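Long-range contacts in ethanolamine utilization protein EutL (Clostridium perfringens E str. JGS1987, PDB 4TME), which forms trimeric tiles in the shell of the ethanolamine-utilization microcompartment and binds ethanolamine, which probably controls the opening of its pore: residues Y123-V128 against D201-A206; L147-A152 against G186-G191. All coordinates share one frame; numbering follows the deposited sequence.

Contact 1 of 2, residues Y123-V128 against D201-A206; sequences YYAQCV and DAFAEA
Tyr123 and Ala204 make the tightest apolar contact between strand residues 123-128 and helix residues 201-206. The ring lies alongside the helix, with Tyr123 CE2 3.4 Å from Ala204 CB and Tyr123 OH 3.7 Å from the same methyl. With CG between its backbone N and carbonyl carbon (chi1 60°), the ring turns to Ala204, and Ala204 O lies over one of its faces. A methyl suits position 204: its small size lets a broad phenol lie close to the helix. A second apolar group forms round Phe203. Ala125 CB approaches that ring obliquely, 4.3 Å from Phe203 CD2, and the CB of Tyr123 also touches it at CE2. With CG anti to N (chi1 -175°), Phe203 reaches toward the sheet, where it also packs on Leu150 and Ala152.

Polar atoms contribute by packing, since no hydrogen bond joins the two segments. Tyr124 O rests 3.7 Å from Phe203 CE2, again obliquely to the ring. The Tyr124 side chain leaves by the opposite face of the strand and lies about 7 Å from a bound ethanolamine; its ring meets Phe112 and stands edge-to-face with Tyr149, and its hydroxyl bonds to Thr49 OG1. Tyr123 OH has a weak hydrogen bond from Gln208 NE2, one turn further along the helix.

The axes of the two segments come within 8.2 Å and run nearly antiparallel, at 169°. Small alanines at 125 and 204 permit this approach, while the two aromatic rings fill the space beside them. A helix laid lengthwise on one face of an antiparallel sheet, here mainly by apolar packing, is the alpha/beta layering of the bacterial microcompartment (BMC) domain.

Contact 2 of 2, residues L147-A152 against G186-G191; sequences LAYLVA and GALLTG
Tyr149 and Leu188 form a non-hydrogen-bonded pair on neighbouring antiparallel strands of the BMC-domain sheet, their side chains side by side on the same face. The pairing is tightest from Ala148 to Val151. Ala148-Leu189 and Leu150-Ala187 are hydrogen-bonded pairs, each with two backbone bonds; Leu150 N to Ala187 O, at 3.0 Å, is almost in line with the carbonyl (172°). Gly186 and Val151 approach to 4.4 Å between CA atoms; a CB on Gly186 would collide with Leu150 O, so glycine suits the place.

On the face toward helices 154-167 and 193-212, Leu150 and Leu189 cross at about a right angle, their CD1 atoms 3.6 Å apart, and the small Ala148 packs against Cys200 of helix 193-212. The other face carries Tyr149, whose hydroxyl bonds to Asp45 OD1, and Val151, which touches a bound ethanolamine.

No touching residue is exposed; the slack lies at one end. Toward the partly exposed Gly191 no backbone bond follows that of Ala148 N to Leu189 O; there Leu147 CD2 lies 3.8 Å from Thr190 CB. At the firm centre, Leu188 CG lies anti to its carbonyl carbon (chi1 -56°), which brings CD2 over the Tyr149 ring, 3.8 Å from its centroid, as a CH-pi contact.

The chain begins with the short strand 5-6 at the edge of the six-stranded sheet, builds the four-stranded sheet, and returns through strands 112-114 and 122-128. Helix 133-139, strand 146-152, helix 154-167 and strand 171-176 follow before strand 185-191 returns beside 146-152, where contact 2 closes the inner loop. The chain passes directly from this strand into helix 193-212, which folds back on strand 122-128 and closes the wider loop of contact 1; contact 2 is thus nested within it. The two join in the sheet, where Tyr124 N probably bonds to Val151 O at 2.8 Å. Contact 2 sets strand against strand, and contact 1 adds the last long helix to the sheet's face.

Contact 1 of 2, residues Y123-V128 against D201-A206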
loop_
_atom_site.group_PDB
_atom_site.type_symbol
_atom_site.label_atom_id
_atom_site.label_comp_id
_atom_site.label_asym_id
_atom_site.label_seq_id
_atom_site.Cartn_x
_atom_site.Cartn_y
_atom_site.Cartn_z
ATOM N N TYR C 123 4.741 -19.639 4.110
ATOM C CA TYR C 123 4.165 -19.257 5.386
ATOM C C TYR C 123 5.219 -19.269 6.475
ATOM O O TYR C 123 6.298 -19.850 6.324
ATOM C CB TYR C 123 3.033 -20.217 5.776
ATOM C CG TYR C 123 3.497 -21.649 5.906
ATOM C CD1 TYR C 123 3.497 -22.508 4.811
ATOM C CD2 TYR C 123 3.936 -22.150 7.119
ATOM C CE1 TYR C 123 3.933 -23.821 4.929
ATOM C CE2 TYR C 123 4.371 -23.446 7.242
ATOM C CZ TYR C 123 4.364 -24.282 6.149
ATOM O OH TYR C 123 4.797 -25.581 6.292
ATOM N N TYR C 124 4.878 -18.605 7.566
ATOM C CA TYR C 124 5.711 -18.522 8.770
ATOM C C TYR C 124 4.908 -19.108 9.906
ATOM O O TYR C 124 3.758 -18.725 10.103
ATOM C CB TYR C 124 6.046 -17.069 9.049
ATOM C CG TYR C 124 7.160 -16.745 10.053
ATOM C CD1 TYR C 124 8.439 -17.254 9.896
ATOM C CD2 TYR C 124 6.936 -15.815 11.074
ATOM C CE1 TYR C 124 9.442 -16.904 10.773
ATOM C CE2 TYR C 124 7.946 -15.457 11.960
ATOM C CZ TYR C 124 9.191 -15.994 11.790
ATOM O OH TYR C 124 10.221 -15.614 12.665
ATOM N N ALA C 125 5.502 -20.032 10.639
ATOM C CA ALA C 125 4.836 -20.649 11.779
ATOM C C ALA C 125 5.893 -20.834 12.854
ATOM O O ALA C 125 6.442 -21.926 13.034
ATOM C CB ALA C 125 4.203 -21.965 11.392
ATOM N N GLN C 126 6.207 -19.728 13.517
ATOM C CA GLN C 126 7.373 -19.643 14.386
ATOM C C GLN C 126 6.913 -19.642 15.827
ATOM O O GLN C 126 6.090 -18.821 16.232
ATOM C CB GLN C 126 8.174 -18.379 14.066
ATOM C CG GLN C 126 9.401 -18.130 14.959
ATOM C CD GLN C 126 10.554 -19.085 14.701
ATOM O OE1 GLN C 126 10.578 -19.817 13.707
ATOM N NE2 GLN C 126 11.522 -19.088 15.613
ATOM N N CYS C 127 7.444 -20.572 16.603
ATOM C CA CYS C 127 7.174 -20.588 18.015
ATOM C C CYS C 127 8.244 -19.726 18.675
ATOM O O CYS C 127 9.422 -20.071 18.645
ATOM C CB CYS C 127 7.188 -22.012 18.554
ATOM S SG CYS C 127 6.725 -22.106 20.292
ATOM N N VAL C 128 7.833 -18.590 19.213
ATOM C CA VAL C 128 8.724 -17.708 19.964
ATOM C C VAL C 128 8.605 -18.180 21.401
ATOM O O VAL C 128 7.621 -17.895 22.076
ATOM C CB VAL C 128 8.342 -16.230 19.819
ATOM C CG1 VAL C 128 9.267 -15.336 20.657
ATOM C CG2 VAL C 128 8.356 -15.804 18.358
ATOM N N ASP C 201 1.973 -25.988 14.355
ATOM C CA ASP C 201 1.892 -27.206 13.547
ATOM C C ASP C 201 0.576 -27.222 12.770
ATOM O O ASP C 201 0.545 -27.545 11.580
ATOM C CB ASP C 201 1.992 -28.467 14.413
ATOM C CG ASP C 201 3.384 -28.678 15.014
ATOM O OD1 ASP C 201 4.366 -28.016 14.590
ATOM O OD2 ASP C 201 3.477 -29.536 15.919
ATOM N N ALA C 202 -0.508 -26.873 13.457
ATOM C CA ALA C 202 -1.835 -26.854 12.841
ATOM C C ALA C 202 -1.939 -25.784 11.758
ATOM O O ALA C 202 -2.561 -26.016 10.704
ATOM C CB ALA C 202 -2.895 -26.630 13.887
ATOM N N PHE C 203 -1.357 -24.610 12.016
ATOM C CA PHE C 203 -1.345 -23.516 11.043
ATOM C C PHE C 203 -0.607 -23.978 9.784
ATOM O O PHE C 203 -1.108 -23.830 8.671
ATOM C CB PHE C 203 -0.687 -22.257 11.657
ATOM C CG PHE C 203 -0.729 -21.029 10.769
ATOM C CD1 PHE C 203 -1.852 -20.217 10.753
ATOM C CD2 PHE C 203 0.348 -20.679 9.980
ATOM C CE1 PHE C 203 -1.907 -19.093 9.940
ATOM C CE2 PHE C 203 0.299 -19.543 9.175
ATOM C CZ PHE C 203 -0.825 -18.760 9.158
ATOM N N ALA C 204 0.588 -24.546 9.962
ATOM C CA ALA C 204 1.366 -25.005 8.820
ATOM C C ALA C 204 0.590 -26.043 7.992
ATOM O O ALA C 204 0.555 -25.975 6.759
ATOM C CB ALA C 204 2.693 -25.596 9.277
ATOM N N GLU C 205 -0.022 -26.998 8.673
ATOM C CA GLU C 205 -0.755 -28.070 8.005
ATOM C C GLU C 205 -1.918 -27.486 7.210
ATOM O O GLU C 205 -2.181 -27.900 6.067
ATOM C CB GLU C 205 -1.273 -29.090 9.021
ATOM C CG GLU C 205 -1.957 -30.286 8.365
ATOM C CD GLU C 205 -2.555 -31.244 9.372
ATOM O OE1 GLU C 205 -2.229 -31.128 10.573
ATOM O OE2 GLU C 205 -3.356 -32.109 8.957
ATOM N N ALA C 206 -2.598 -26.498 7.790
ATOM C CA ALA C 206 -3.750 -25.899 7.116
ATOM C C ALA C 206 -3.331 -25.077 5.885
ATOM O O ALA C 206 -3.997 -25.121 4.846
ATOM C CB ALA C 206 -4.538 -25.034 8.084
#

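Contact 2 of 2, residues L147-A152 against G186-G191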
loop_
_atom_site.group_PDB
_atom_site.type_symbol
_atom_site.label_atom_id
_atom_site.label_comp_id
_atom_site.label_asym_id
_atom_site.label_seq_id
_atom_site.Cartn_x
_atom_site.Cartn_y
_atom_site.Cartn_z
ATOM N N LEU C 147 4.861 -17.122 22.217
ATOM C CA LEU C 147 3.913 -16.805 21.141
ATOM C C LEU C 147 3.999 -17.801 20.010
ATOM O O LEU C 147 5.063 -18.351 19.743
ATOM C CB LEU C 147 4.176 -15.409 20.526
ATOM C CG LEU C 147 3.873 -14.158 21.325
ATOM C CD1 LEU C 147 4.380 -12.977 20.561
ATOM C CD2 LEU C 147 2.368 -14.049 21.602
ATOM N N ALA C 148 2.869 -18.000 19.317
ATOM C CA ALA C 148 2.876 -18.512 17.965
ATOM C C ALA C 148 2.777 -17.317 17.010
ATOM O O ALA C 148 1.836 -16.550 17.085
ATOM C CB ALA C 148 1.716 -19.470 17.740
ATOM N N TYR C 149 3.774 -17.158 16.157
ATOM C CA TYR C 149 3.839 -16.066 15.177
ATOM C C TYR C 149 3.489 -16.673 13.826
ATOM O O TYR C 149 4.282 -17.416 13.252
ATOM C CB TYR C 149 5.243 -15.449 15.219
ATOM C CG TYR C 149 5.429 -14.118 14.502
ATOM C CD1 TYR C 149 4.623 -13.720 13.442
ATOM C CD2 TYR C 149 6.448 -13.260 14.906
ATOM C CE1 TYR C 149 4.835 -12.486 12.794
ATOM C CE2 TYR C 149 6.667 -12.065 14.285
ATOM C CZ TYR C 149 5.880 -11.682 13.224
ATOM O OH TYR C 149 6.120 -10.480 12.616
ATOM N N LEU C 150 2.250 -16.419 13.379
ATOM C CA LEU C 150 1.646 -17.130 12.244
ATOM C C LEU C 150 1.395 -16.153 11.097
ATOM O O LEU C 150 0.679 -15.164 11.286
ATOM C CB LEU C 150 0.330 -17.775 12.675
ATOM C CG LEU C 150 0.422 -18.652 13.931
ATOM C CD1 LEU C 150 -0.939 -19.253 14.293
ATOM C CD2 LEU C 150 1.453 -19.756 13.762
ATOM N N VAL C 151 1.997 -16.413 9.935
ATOM C CA VAL C 151 1.833 -15.540 8.773
ATOM C C VAL C 151 1.658 -16.365 7.503
ATOM O O VAL C 151 2.375 -17.322 7.286
ATOM C CB VAL C 151 3.044 -14.595 8.596
ATOM C CG1 VAL C 151 2.809 -13.631 7.426
ATOM C CG2 VAL C 151 3.298 -13.810 9.870
ATOM N N ALA C 152 0.686 -15.992 6.677
ATOM C CA ALA C 152 0.513 -16.617 5.371
ATOM C C ALA C 152 -0.224 -15.653 4.450
ATOM O O ALA C 152 -0.649 -14.586 4.877
ATOM C CB ALA C 152 -0.261 -17.939 5.504
ATOM N N GLY C 186 -2.263 -12.808 9.216
ATOM C CA GLY C 186 -1.977 -13.820 10.225
ATOM C C GLY C 186 -2.231 -13.285 11.613
ATOM O O GLY C 186 -3.115 -12.445 11.793
ATOM N N ALA C 187 -1.472 -13.758 12.600
ATOM C CA ALA C 187 -1.731 -13.361 13.978
ATOM C C ALA C 187 -0.589 -13.753 14.893
ATOM O O ALA C 187 0.244 -14.597 14.549
ATOM C CB ALA C 187 -3.020 -14.001 14.494
ATOM N N LEU C 188 -0.596 -13.133 16.061
ATOM C CA LEU C 188 0.177 -13.576 17.210
ATOM C C LEU C 188 -0.774 -14.220 18.199
ATOM O O LEU C 188 -1.744 -13.576 18.645
ATOM C CB LEU C 188 0.893 -12.414 17.903
ATOM C CG LEU C 188 1.834 -11.555 17.057
ATOM C CD1 LEU C 188 2.397 -10.375 17.870
ATOM C CD2 LEU C 188 2.959 -12.401 16.473
ATOM N N LEU C 189 -0.515 -15.478 18.548
ATOM C CA LEU C 189 -1.327 -16.189 19.535
ATOM C C LEU C 189 -0.452 -16.502 20.734
ATOM O O LEU C 189 0.743 -16.699 20.573
ATOM C CB LEU C 189 -1.901 -17.500 18.983
ATOM C CG LEU C 189 -2.540 -17.423 17.590
ATOM C CD1 LEU C 189 -3.058 -18.794 17.171
ATOM C CD2 LEU C 189 -3.680 -16.398 17.576
ATOM N N THR C 190 -1.030 -16.582 21.924
ATOM C CA THR C 190 -0.226 -16.932 23.105
ATOM C C THR C 190 -0.820 -18.092 23.885
ATOM O O THR C 190 -2.003 -18.402 23.774
ATOM C CB THR C 190 -0.027 -15.723 24.050
ATOM O OG1 THR C 190 0.993 -16.035 25.016
ATOM C CG2 THR C 190 -1.313 -15.353 24.799
ATOM N N GLY C 191 0.034 -18.725 24.682
ATOM C CA GLY C 191 -0.341 -19.850 25.525
ATOM C C GLY C 191 0.935 -20.484 26.044
ATOM O O GLY C 191 2.001 -19.862 25.970
#